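Local atomic coordinates of PKS (Streptomyces sp. CNQ431, PDB entry 5YDA), a protein that probably selects acyl extender units and loads them onto an acyl carrier protein, as the acyltransferase domain of a splenocin polyketide synthase. Residues V112-P117 with D194-H199; C208-M213 with I323-N328; A257-P262 with T352-D357; G358-W363 with R384-G389; V369-G374 with V393-M398. One frame throughout, in Å; residues are numbered along the deposited sequence.

Contact 1: V112-P117 with D194-H199; sequences VAFLLP and DALIGH
Val112 and Asp194 grip each other twice. The anti lone pair of Asp194 OD2 accepts from Val112 N at 2.8 Å, and Val112 O accepts in return from Asp194 N at 2.7 Å and, less closely, from Ala195 N at 3.3 Å. With CG held beside its own backbone N (chi1 -54°), the Asp194 carboxylate turns back to the start of the partner strand. From there the ladder continues through Phe114 N to Ala195 O, Ile197 N to Phe114 O, Leu116 N to Ile197 O (2.9 Å) and His199 N to Leu116 O. The strand directions differ by only 13°, so the pairing is parallel; these are the two middle strands of the mostly parallel six-stranded sheet of the acyltransferase fold. Strand 195-198 ends at Gly198, the first glycine of a GxSxG pattern (Gly198, Ser200, Gly202) consistent with a nucleophile elbow. On one face Phe114 and Leu196 lie side by side, Phe114 CB 3.6 Å from Leu196 CD2, beneath helices 169-188 and 201-210. On the other, Leu115 CG meets Ile197 CG2 at 3.7 Å, and helix 355-366 packs on both through Ile359 and Phe355. Past the strand end, His199 NE2 is hydrogen-bonded to Asn260 OD1.

Contact 2: C208-M213 with I323-N328; sequences CLAGVM and IPYVTN
Val212 and Tyr325 supply the closest apolar approach: Val212 CG2 stands 3.8 Å from Tyr325 CE2, and the two side chains cross at about a right angle. The methyl reaches the ring obliquely, as does Ala210 CB, which is 4.4 Å from Tyr325 CD2. Tyr325 carries CG between its backbone N and carbonyl carbon (chi1 79°), a torsion that sends the ring across to the helix end. Ala210 CB also touches Ile323, lying 4.4 Å from Ile323 CB and 3.4 Å from Ile323 O, while the methyl Ile323 CD1 packs 3.7 Å from Leu209 O. The elements joined are the C-terminal end of helix 201-210 and the start of the weakly bonded strand 325-327 with the residues leading into it, next to strand 195-198 in the central sheet. Gly211, with a positive phi of 89°, closes the helix in a Schellman motif, and Gly211 N bonds back to Cys208 O at 3.3 Å. The one hydrogen bond across is weak, Ile323 N to Ala210 O at 3.5 Å. At the far end of 323-328, Asn328 ND2 binds Gly198 O, and Asn328 OD1 accepts from Ser200 N and His348 NE2, tying this segment to the GxSxG turn.

Contact 3: A257-P262 with T352-D357; sequences AAVNSP and TVRFAD
Val259 O is held from two directions. Ala356 N donates to it almost straight at 3.0 Å (N-H...O 174°), in the carbonyl plane, and water 1 donates to it at 3.1 Å. That water also accepts from Asp357 N at 2.9 Å, so one strand carbonyl serves two amides of the first turn of helix 355-366, one directly and one through solvent. Upstream the backbones run nearly parallel, with Val353 N bonded to Ala257 O and Val259 N to Val353 O at 2.8 Å; Ala258 and Val353 form the single bridge. Side chains follow the same path. Val259 CG2 meets Arg354 NH2 obliquely at 3.7 Å, while Thr352 CG2 lies over one face of that guanidinium. Phe355 has CG anti to its backbone N (chi1 -176°), which brings the ring's edge to Asn260 O, 3.6 Å from Phe355 CD2 and in the ring plane. Ala356 CB sits 3.4 Å from the same Asn260 O. Strand 254-261 is an outermost strand of the antiparallel, ferredoxin-like sheet of the small subdomain, bulged against strand 264-269 at Ala257-Ala258. The contact thus docks that sheet on helix 355-366 of the large subdomain, with helix 378-387 touching Asn260, Ser261 and Phe355.

Contact 4: G358-W363 with R384-G389; sequences GIAALW and RARLDG
Leu387, the residue with the most surface buried here, fits against Ile359 and Trp363 of the facing helix. Its two methyls share one partner: Ile359 CG2 is 3.5 Å from Leu387 CD2 and 3.7 Å from Leu387 CD1, and the two side chains cross at about a right angle. The branch carbon Leu387 CG is placed over one face of the Trp363 indole, 4.2 Å from the centroid of the five-membered ring and 22° off its normal, which makes a CH-pi contact displaced toward the rim. CG anti to its backbone N (chi1 177°) carries the Trp363 indole toward helix 378-387, where one face meets Leu387. The course of the backbone separately places Trp363 CB 4.0 Å from Leu387 CD1.

Ala360 makes a second, separate patch with Arg386. Its methyl lies under one face of the guanidinium, with Ala360 CB 3.4 Å from Arg386 NH2 and 3.6 Å from Arg386 CZ. The arginine chain starts anti to its backbone N and then bends at the second torsion (chi2 56°), which folds the flat group over the alanine. No hydrogen bond crosses between the segments, so the contact rests on dispersion and the fit of surfaces. Toward the central sheet, Leu362 and Leu387 both touch Leu370. Helices 355-366 and 378-387 precede and follow strand 369-372 in the chain and pack together on one side of the sheet, the layered alpha/beta arrangement of the large acyltransferase subdomain.

Contact 5: V369-G374 with V393-M398; sequences VLVEIG and VTVTTM
The two flat peptide groups that meet at Leu370 are both bonded to 393-398: Leu370 N donates to Val393 O at 2.8 Å, and Leu370 O accepts from Val395 N at 2.8 Å. One residue pair on, Glu372 N bonds Val395 O at 3.0 Å. On one face of this parallel pair, Val369 CG1 meets Val395 CG2 at 3.9 Å, the side chains crossing at a slant, with helix 407-420 packed against both. On the other, Leu370 CB and Thr394 CG2 are 4.1 Å apart, and helix 378-387 lies over them. That helix links the two strands, making a beta-alpha-beta unit at the edge of the central sheet. Beyond Glu372 the backbones part: paired CA atoms are 4.7 Å apart at Val371 and Val395 but 6.0 Å at Ile373 and Thr397. Here water 2 accepts from Thr397 N at 2.9 Å and lies close to Gly374 O. The flat carboxylate of Glu372, extended beyond CG, turns to helix 378-387, where OE2 takes Leu379 N and OE1 bonds Thr380 OG1. Donors at the start of a helix would probably stabilise its negative charge, whereas buried Thr397 OG1 has no polar partner in the model, though the strained placement of that side chain makes this doubtful.

Overall arrangement
Contacts 1 and 5 lie deepest, their centres about 7 and 6 Å from that of the chain, and both are parallel ladders of the same sheet: Leu115 N bonds Val371 O at 2.7 Å between them. Contact 2 packs a helix end on strand 325-327, across that sheet from contact 5, and its chemistry is mostly apolar with one weak backbone bond. Contacts 3 and 4, each about 16 Å out, share helix 355-366, yet contact 3 uses strand-like hydrogen bonds and a water, while contact 4 has none and depends on side-chain packing. All five are buried, though contacts 3 and 4 include partly exposed residues such as Arg354 and Arg386. Contacts 1, 2 and 3 converge near the GxSxG turn.

Contact 1: V112-P117 with D194-H199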
# COMPACT_ATOMS: atom_id res chain seq x y z
N VAL A 112 10.96 -8.88 1.52
CA VAL A 112 9.63 -8.33 1.30
C VAL A 112 9.60 -6.88 1.79
O VAL A 112 10.05 -6.59 2.90
CB VAL A 112 8.55 -9.16 2.02
CG1 VAL A 112 7.15 -8.52 1.88
CG2 VAL A 112 8.56 -10.60 1.50
N ALA A 113 9.04 -5.98 0.98
CA ALA A 113 8.84 -4.60 1.38
C ALA A 113 7.36 -4.23 1.27
O ALA A 113 6.68 -4.64 0.33
CB ALA A 113 9.69 -3.64 0.53
N PHE A 114 6.87 -3.46 2.24
CA PHE A 114 5.52 -2.92 2.19
C PHE A 114 5.59 -1.48 1.69
O PHE A 114 6.40 -0.69 2.19
CB PHE A 114 4.84 -2.94 3.57
CG PHE A 114 4.36 -4.29 4.02
CD1 PHE A 114 4.51 -5.40 3.20
CD2 PHE A 114 3.77 -4.45 5.27
CE1 PHE A 114 4.06 -6.65 3.63
CE2 PHE A 114 3.33 -5.68 5.69
CZ PHE A 114 3.48 -6.78 4.87
N LEU A 115 4.72 -1.14 0.73
CA LEU A 115 4.60 0.22 0.21
C LEU A 115 3.26 0.79 0.64
O LEU A 115 2.20 0.22 0.33
CB LEU A 115 4.73 0.23 -1.32
CG LEU A 115 6.13 0.16 -1.97
CD1 LEU A 115 7.01 -0.95 -1.38
CD2 LEU A 115 6.03 -0.03 -3.50
N LEU A 116 3.29 1.93 1.34
CA LEU A 116 2.11 2.50 2.00
C LEU A 116 1.68 3.80 1.32
O LEU A 116 2.38 4.81 1.47
CB LEU A 116 2.41 2.76 3.48
CG LEU A 116 2.61 1.64 4.52
CD1 LEU A 116 1.49 0.57 4.50
CD2 LEU A 116 3.98 1.04 4.45
N PRO A 117 0.56 3.84 0.61
CA PRO A 117 0.20 5.04 -0.15
C PRO A 117 -0.21 6.20 0.75
O PRO A 117 -0.53 6.05 1.93
CB PRO A 117 -0.97 4.59 -1.04
CG PRO A 117 -1.31 3.22 -0.62
CD PRO A 117 -0.15 2.64 0.13
N ASP A 194 10.44 -7.04 5.54
CA ASP A 194 11.82 -6.73 5.88
C ASP A 194 12.12 -5.24 5.77
O ASP A 194 13.12 -4.78 6.33
CB ASP A 194 12.77 -7.52 4.98
CG ASP A 194 12.46 -8.99 5.02
OD1 ASP A 194 12.74 -9.61 6.08
OD2 ASP A 194 11.90 -9.52 4.03
N ALA A 195 11.26 -4.48 5.08
CA ALA A 195 11.45 -3.05 4.97
C ALA A 195 10.11 -2.40 4.65
O ALA A 195 9.18 -3.05 4.17
CB ALA A 195 12.51 -2.71 3.90
N LEU A 196 10.03 -1.11 4.92
CA LEU A 196 8.82 -0.33 4.73
C LEU A 196 9.16 0.97 4.03
O LEU A 196 10.22 1.57 4.26
CB LEU A 196 8.13 -0.02 6.07
CG LEU A 196 7.83 -1.23 6.96
CD1 LEU A 196 7.83 -0.84 8.43
CD2 LEU A 196 6.48 -1.81 6.57
N ILE A 197 8.24 1.43 3.20
CA ILE A 197 8.29 2.80 2.68
C ILE A 197 6.87 3.30 2.54
O ILE A 197 5.97 2.57 2.12
CB ILE A 197 9.09 2.88 1.36
CG1 ILE A 197 9.33 4.34 0.96
CG2 ILE A 197 8.36 2.16 0.23
CD1 ILE A 197 10.22 4.50 -0.31
N GLY A 198 6.64 4.55 2.93
CA GLY A 198 5.36 5.19 2.79
C GLY A 198 5.49 6.46 1.97
O GLY A 198 6.60 6.93 1.68
N HIS A 199 4.35 7.03 1.61
CA HIS A 199 4.30 8.29 0.88
C HIS A 199 3.52 9.27 1.74
O HIS A 199 2.30 9.14 1.86
CB HIS A 199 3.65 8.11 -0.50
CG HIS A 199 3.88 9.27 -1.42
ND1 HIS A 199 3.33 10.51 -1.19
CD2 HIS A 199 4.61 9.37 -2.56
CE1 HIS A 199 3.71 11.33 -2.16
NE2 HIS A 199 4.49 10.67 -2.99

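Contact 2: C208-M213 with I323-N328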
# COMPACT_ATOMS: atom_id res chain seq x y z
N CYS A 208 4.38 3.31 12.35
CA CYS A 208 3.66 2.46 13.29
C CYS A 208 4.02 1.00 13.08
O CYS A 208 4.22 0.25 14.05
CB CYS A 208 2.15 2.65 13.16
SG CYS A 208 1.60 4.24 13.69
N LEU A 209 4.09 0.57 11.82
CA LEU A 209 4.42 -0.83 11.56
C LEU A 209 5.84 -1.15 11.99
O LEU A 209 6.11 -2.28 12.40
CB LEU A 209 4.24 -1.13 10.07
CG LEU A 209 2.95 -1.71 9.49
CD1 LEU A 209 1.93 -2.10 10.54
CD2 LEU A 209 2.37 -0.75 8.45
N ALA A 210 6.76 -0.18 11.88
CA ALA A 210 8.16 -0.38 12.23
C ALA A 210 8.43 -0.29 13.72
O ALA A 210 9.56 -0.56 14.13
CB ALA A 210 9.05 0.65 11.51
N GLY A 211 7.44 0.08 14.53
CA GLY A 211 7.65 0.25 15.95
C GLY A 211 8.07 1.64 16.36
O GLY A 211 8.17 1.92 17.56
N VAL A 212 8.33 2.53 15.40
CA VAL A 212 8.73 3.90 15.72
C VAL A 212 7.66 4.60 16.54
O VAL A 212 7.97 5.33 17.49
CB VAL A 212 9.04 4.67 14.42
CG1 VAL A 212 9.33 6.13 14.72
CG2 VAL A 212 10.20 4.01 13.72
N MET A 213 6.40 4.39 16.19
CA MET A 213 5.27 4.98 16.89
C MET A 213 4.35 3.87 17.37
O MET A 213 4.31 2.78 16.80
CB MET A 213 4.45 5.92 15.99
CG MET A 213 5.13 7.19 15.58
SD MET A 213 4.19 8.00 14.26
CE MET A 213 5.44 9.16 13.76
N ILE A 323 11.77 -2.50 12.30
CA ILE A 323 11.87 -2.88 10.89
C ILE A 323 12.43 -1.68 10.16
O ILE A 323 11.97 -0.55 10.38
CB ILE A 323 10.51 -3.29 10.29
CG1 ILE A 323 9.87 -4.41 11.10
CG2 ILE A 323 10.66 -3.73 8.84
CD1 ILE A 323 8.42 -4.63 10.72
N PRO A 324 13.45 -1.84 9.32
CA PRO A 324 14.02 -0.68 8.62
C PRO A 324 13.00 -0.03 7.69
O PRO A 324 12.17 -0.70 7.08
CB PRO A 324 15.19 -1.27 7.83
CG PRO A 324 15.45 -2.61 8.45
CD PRO A 324 14.14 -3.10 8.98
N TYR A 325 13.08 1.30 7.59
CA TYR A 325 12.20 2.00 6.68
C TYR A 325 12.94 3.20 6.11
O TYR A 325 13.78 3.80 6.78
CB TYR A 325 10.91 2.42 7.37
CG TYR A 325 11.02 3.66 8.22
CD1 TYR A 325 10.56 4.87 7.76
CD2 TYR A 325 11.58 3.61 9.51
CE1 TYR A 325 10.64 6.01 8.54
CE2 TYR A 325 11.66 4.76 10.29
CZ TYR A 325 11.20 5.95 9.80
OH TYR A 325 11.27 7.11 10.55
N VAL A 326 12.63 3.56 4.86
CA VAL A 326 13.23 4.74 4.26
C VAL A 326 12.24 5.89 4.40
O VAL A 326 11.02 5.69 4.25
CB VAL A 326 13.66 4.51 2.79
CG1 VAL A 326 13.54 3.05 2.40
CG2 VAL A 326 12.95 5.44 1.84
N THR A 327 12.75 7.08 4.73
CA THR A 327 11.90 8.25 4.91
C THR A 327 11.87 9.09 3.65
O THR A 327 12.83 9.12 2.87
CB THR A 327 12.36 9.14 6.09
OG1 THR A 327 13.79 9.24 6.08
N ASN A 328 10.75 9.80 3.46
CA ASN A 328 10.63 10.71 2.35
C ASN A 328 11.57 11.91 2.49
O ASN A 328 11.81 12.60 1.49
CB ASN A 328 9.18 11.22 2.23
CG ASN A 328 8.15 10.10 2.18
OD1 ASN A 328 7.02 10.30 2.63
ND2 ASN A 328 8.51 8.93 1.61

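Contact 3: A257-P262 with T352-D357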
# COMPACT_ATOMS: atom_id res chain seq x y z
N ALA A 257 6.59 19.52 -4.10
CA ALA A 257 6.00 18.77 -3.00
C ALA A 257 6.46 17.31 -3.00
O ALA A 257 6.66 16.73 -1.92
CB ALA A 257 4.48 18.86 -3.07
N ALA A 258 6.66 16.70 -4.17
CA ALA A 258 7.05 15.29 -4.23
C ALA A 258 7.79 15.03 -5.53
O ALA A 258 7.44 15.59 -6.57
CB ALA A 258 5.84 14.35 -4.14
N VAL A 259 8.81 14.17 -5.46
CA VAL A 259 9.45 13.62 -6.65
C VAL A 259 9.17 12.12 -6.62
O VAL A 259 9.82 11.36 -5.89
CB VAL A 259 10.95 13.92 -6.69
CG1 VAL A 259 11.61 13.29 -7.92
CG2 VAL A 259 11.17 15.43 -6.69
N ASN A 260 8.20 11.69 -7.43
CA ASN A 260 7.60 10.37 -7.28
C ASN A 260 8.19 9.30 -8.20
O ASN A 260 8.32 8.15 -7.77
CB ASN A 260 6.09 10.47 -7.50
CG ASN A 260 5.41 11.20 -6.36
OD1 ASN A 260 5.98 11.30 -5.27
ND2 ASN A 260 4.21 11.73 -6.60
N SER A 261 8.53 9.64 -9.44
CA SER A 261 9.14 8.73 -10.41
C SER A 261 9.69 9.55 -11.57
O SER A 261 9.43 10.76 -11.65
CB SER A 261 8.12 7.70 -10.92
OG SER A 261 7.39 8.23 -12.01
N PRO A 262 10.45 8.94 -12.50
CA PRO A 262 10.96 9.72 -13.65
C PRO A 262 9.88 10.41 -14.49
O PRO A 262 10.23 11.24 -15.32
CB PRO A 262 11.70 8.66 -14.48
CG PRO A 262 12.20 7.68 -13.45
CD PRO A 262 11.07 7.60 -12.43
N THR A 352 10.11 18.16 0.61
CA THR A 352 9.79 17.34 -0.54
C THR A 352 9.75 15.87 -0.17
O THR A 352 10.64 15.36 0.51
CB THR A 352 10.83 17.60 -1.64
OG1 THR A 352 10.88 19.01 -1.91
CG2 THR A 352 10.47 16.82 -2.92
N VAL A 353 8.70 15.19 -0.63
CA VAL A 353 8.65 13.73 -0.55
C VAL A 353 9.59 13.17 -1.63
O VAL A 353 9.27 13.19 -2.83
CB VAL A 353 7.21 13.21 -0.72
CG1 VAL A 353 7.18 11.70 -0.70
CG2 VAL A 353 6.31 13.76 0.39
N ARG A 354 10.74 12.66 -1.20
CA ARG A 354 11.68 12.01 -2.11
C ARG A 354 11.33 10.53 -2.28
O ARG A 354 12.09 9.62 -1.94
CB ARG A 354 13.11 12.19 -1.60
CG ARG A 354 13.52 13.64 -1.38
CD ARG A 354 13.96 14.29 -2.68
NE ARG A 354 14.01 15.75 -2.59
CZ ARG A 354 14.17 16.56 -3.64
NH1 ARG A 354 14.20 17.88 -3.48
NH2 ARG A 354 14.31 16.03 -4.86
N PHE A 355 10.15 10.27 -2.85
CA PHE A 355 9.70 8.88 -2.95
C PHE A 355 10.53 8.09 -3.97
O PHE A 355 10.92 6.94 -3.71
CB PHE A 355 8.22 8.81 -3.30
CG PHE A 355 7.70 7.42 -3.32
CD1 PHE A 355 7.35 6.79 -2.13
CD2 PHE A 355 7.58 6.71 -4.51
CE1 PHE A 355 6.89 5.50 -2.14
CE2 PHE A 355 7.11 5.42 -4.52
CZ PHE A 355 6.76 4.81 -3.33
N ALA A 356 10.77 8.66 -5.16
CA ALA A 356 11.50 7.94 -6.20
C ALA A 356 12.89 7.53 -5.71
O ALA A 356 13.32 6.38 -5.91
CB ALA A 356 11.61 8.79 -7.46
N ASP A 357 13.61 8.46 -5.07
CA ASP A 357 14.89 8.10 -4.46
C ASP A 357 14.71 7.04 -3.39
O ASP A 357 15.52 6.10 -3.29
CB ASP A 357 15.55 9.35 -3.86
CG ASP A 357 15.94 10.35 -4.92
OD1 ASP A 357 16.23 9.93 -6.06
OD2 ASP A 357 15.94 11.56 -4.62
O HOH W 1 12.80 11.27 -5.06

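Contact 4: G358-W363 with R384-G389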
# COMPACT_ATOMS: atom_id res chain seq x y z
N GLY A 358 13.66 7.16 -2.56
CA GLY A 358 13.41 6.15 -1.55
C GLY A 358 13.23 4.77 -2.14
O GLY A 358 13.76 3.79 -1.61
N ILE A 359 12.49 4.67 -3.25
CA ILE A 359 12.29 3.38 -3.91
C ILE A 359 13.62 2.80 -4.39
O ILE A 359 13.88 1.60 -4.25
CB ILE A 359 11.28 3.52 -5.07
CG1 ILE A 359 9.86 3.45 -4.54
CG2 ILE A 359 11.45 2.39 -6.03
CD1 ILE A 359 9.50 2.06 -4.04
N ALA A 360 14.49 3.65 -4.94
CA ALA A 360 15.79 3.16 -5.41
C ALA A 360 16.67 2.68 -4.26
O ALA A 360 17.36 1.66 -4.38
CB ALA A 360 16.49 4.24 -6.22
N ALA A 361 16.67 3.40 -3.14
CA ALA A 361 17.45 2.94 -1.98
C ALA A 361 16.91 1.62 -1.45
O ALA A 361 17.68 0.72 -1.10
CB ALA A 361 17.43 3.99 -0.88
N LEU A 362 15.58 1.50 -1.36
CA LEU A 362 14.97 0.26 -0.92
C LEU A 362 15.39 -0.90 -1.81
O LEU A 362 15.78 -1.96 -1.32
CB LEU A 362 13.45 0.41 -0.94
CG LEU A 362 12.57 -0.63 -0.30
CD1 LEU A 362 12.33 -0.18 1.13
CD2 LEU A 362 11.27 -0.72 -1.05
N TRP A 363 15.36 -0.68 -3.12
CA TRP A 363 15.64 -1.74 -4.08
C TRP A 363 17.11 -2.13 -4.05
O TRP A 363 17.45 -3.31 -4.20
CB TRP A 363 15.24 -1.27 -5.47
CG TRP A 363 15.58 -2.28 -6.52
CD1 TRP A 363 16.63 -2.24 -7.40
CD2 TRP A 363 14.86 -3.48 -6.79
NE1 TRP A 363 16.60 -3.35 -8.21
CE2 TRP A 363 15.52 -4.13 -7.86
CE3 TRP A 363 13.72 -4.07 -6.24
CZ2 TRP A 363 15.08 -5.34 -8.37
CZ3 TRP A 363 13.29 -5.26 -6.75
CH2 TRP A 363 13.96 -5.89 -7.81
N ARG A 384 7.63 0.77 -10.61
CA ARG A 384 7.98 0.19 -11.91
C ARG A 384 8.67 1.23 -12.79
O ARG A 384 9.63 0.90 -13.50
CB ARG A 384 6.72 -0.36 -12.60
CG ARG A 384 6.13 -1.60 -11.95
CD ARG A 384 5.48 -2.47 -12.99
NE ARG A 384 4.56 -3.46 -12.44
CZ ARG A 384 3.26 -3.26 -12.19
NH1 ARG A 384 2.55 -4.26 -11.70
NH2 ARG A 384 2.66 -2.07 -12.42
N ALA A 385 8.20 2.48 -12.77
CA ALA A 385 8.84 3.52 -13.56
C ALA A 385 10.27 3.77 -13.09
O ALA A 385 11.19 3.87 -13.91
CB ALA A 385 8.03 4.82 -13.49
N ARG A 386 10.49 3.86 -11.77
CA ARG A 386 11.82 4.16 -11.27
C ARG A 386 12.77 2.97 -11.42
O ARG A 386 13.98 3.16 -11.59
CB ARG A 386 11.76 4.58 -9.80
CG ARG A 386 13.12 4.93 -9.19
CD ARG A 386 13.83 6.03 -10.00
NE ARG A 386 15.08 6.45 -9.36
CZ ARG A 386 16.23 5.78 -9.46
NH1 ARG A 386 16.30 4.66 -10.17
NH2 ARG A 386 17.32 6.23 -8.83
N LEU A 387 12.25 1.74 -11.34
CA LEU A 387 13.07 0.54 -11.28
C LEU A 387 13.15 -0.20 -12.61
O LEU A 387 13.62 -1.33 -12.65
CB LEU A 387 12.52 -0.40 -10.20
CG LEU A 387 13.05 -0.34 -8.77
CD1 LEU A 387 13.76 0.95 -8.49
CD2 LEU A 387 11.93 -0.58 -7.77
N ASP A 388 12.64 0.39 -13.68
CA ASP A 388 12.81 -0.13 -15.03
C ASP A 388 14.31 -0.23 -15.36
O ASP A 388 15.05 0.70 -15.02
CB ASP A 388 12.10 0.82 -16.01
CG ASP A 388 12.02 0.27 -17.41
OD1 ASP A 388 13.00 0.45 -18.18
OD2 ASP A 388 10.96 -0.32 -17.75
N GLY A 389 14.81 -1.32 -15.92
CA GLY A 389 14.20 -2.62 -15.94
C GLY A 389 15.14 -3.47 -15.10
O GLY A 389 16.02 -4.17 -15.59

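Contact 5: V369-G374 with V393-M398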
# COMPACT_ATOMS: atom_id res chain seq x y z
N VAL A 369 10.59 -8.16 -3.05
CA VAL A 369 9.23 -8.11 -3.54
C VAL A 369 8.56 -6.85 -3.01
O VAL A 369 8.65 -6.53 -1.81
CB VAL A 369 8.46 -9.38 -3.12
CG1 VAL A 369 7.02 -9.35 -3.65
CG2 VAL A 369 9.18 -10.66 -3.59
N LEU A 370 7.92 -6.10 -3.89
CA LEU A 370 7.27 -4.84 -3.51
C LEU A 370 5.76 -5.09 -3.34
O LEU A 370 5.06 -5.42 -4.31
CB LEU A 370 7.53 -3.77 -4.56
CG LEU A 370 8.99 -3.51 -4.88
CD1 LEU A 370 9.11 -2.34 -5.84
CD2 LEU A 370 9.76 -3.23 -3.60
N VAL A 371 5.27 -4.91 -2.12
CA VAL A 371 3.90 -5.23 -1.77
C VAL A 371 3.23 -3.93 -1.38
O VAL A 371 3.56 -3.32 -0.35
CB VAL A 371 3.81 -6.25 -0.62
CG1 VAL A 371 2.36 -6.63 -0.35
CG2 VAL A 371 4.64 -7.49 -0.94
N GLU A 372 2.31 -3.47 -2.23
CA GLU A 372 1.56 -2.26 -1.94
C GLU A 372 0.45 -2.60 -0.95
O GLU A 372 -0.29 -3.57 -1.16
CB GLU A 372 0.98 -1.67 -3.23
CG GLU A 372 0.28 -0.35 -3.02
CD GLU A 372 0.34 0.58 -4.24
OE1 GLU A 372 0.77 0.14 -5.34
OE2 GLU A 372 -0.07 1.75 -4.08
N ILE A 373 0.35 -1.82 0.12
CA ILE A 373 -0.57 -2.05 1.23
C ILE A 373 -1.59 -0.92 1.20
O ILE A 373 -1.31 0.19 1.66
CB ILE A 373 0.15 -2.08 2.58
CG1 ILE A 373 1.24 -3.14 2.57
CG2 ILE A 373 -0.84 -2.25 3.75
CD1 ILE A 373 0.72 -4.50 2.27
N GLY A 374 -2.79 -1.21 0.73
CA GLY A 374 -3.81 -0.20 0.62
C GLY A 374 -4.47 -0.28 -0.73
O GLY A 374 -4.04 -1.06 -1.60
N VAL A 393 9.46 -7.56 -8.74
CA VAL A 393 8.21 -8.27 -8.57
C VAL A 393 7.33 -7.42 -7.66
O VAL A 393 7.76 -7.01 -6.58
CB VAL A 393 8.43 -9.67 -7.97
CG1 VAL A 393 7.09 -10.40 -7.81
CG2 VAL A 393 9.37 -10.47 -8.83
N THR A 394 6.13 -7.12 -8.13
CA THR A 394 5.22 -6.28 -7.37
C THR A 394 3.95 -7.06 -7.12
O THR A 394 3.57 -7.94 -7.90
CB THR A 394 4.90 -4.94 -8.09
OG1 THR A 394 4.17 -5.18 -9.31
CG2 THR A 394 6.18 -4.17 -8.41
N VAL A 395 3.33 -6.76 -5.98
CA VAL A 395 2.13 -7.45 -5.54
C VAL A 395 1.16 -6.40 -5.08
O VAL A 395 1.52 -5.49 -4.32
CB VAL A 395 2.40 -8.45 -4.40
CG1 VAL A 395 1.07 -8.99 -3.86
CG2 VAL A 395 3.32 -9.57 -4.87
N THR A 396 -0.07 -6.53 -5.52
CA THR A 396 -1.12 -5.60 -5.18
C THR A 396 -2.09 -6.31 -4.25
O THR A 396 -2.26 -7.53 -4.29
CB THR A 396 -1.75 -5.08 -6.47
OG1 THR A 396 -1.58 -3.66 -6.51
CG2 THR A 396 -3.19 -5.44 -6.60
N THR A 397 -2.72 -5.53 -3.39
CA THR A 397 -3.30 -6.09 -2.19
C THR A 397 -4.75 -5.65 -1.94
O THR A 397 -5.49 -6.35 -1.24
CB THR A 397 -2.37 -5.71 -1.02
OG1 THR A 397 -1.84 -6.87 -0.37
CG2 THR A 397 -2.94 -4.76 -0.07
N MET A 398 -5.21 -4.58 -2.58
CA MET A 398 -6.59 -4.15 -2.41
C MET A 398 -7.04 -3.43 -3.68
O MET A 398 -6.28 -2.64 -4.27
CB MET A 398 -6.71 -3.25 -1.15
CG MET A 398 -8.05 -2.54 -0.97
SD MET A 398 -8.21 -1.77 0.69
CE MET A 398 -8.42 -3.24 1.69
O HOH W 2 -3.06 -2.66 -3.23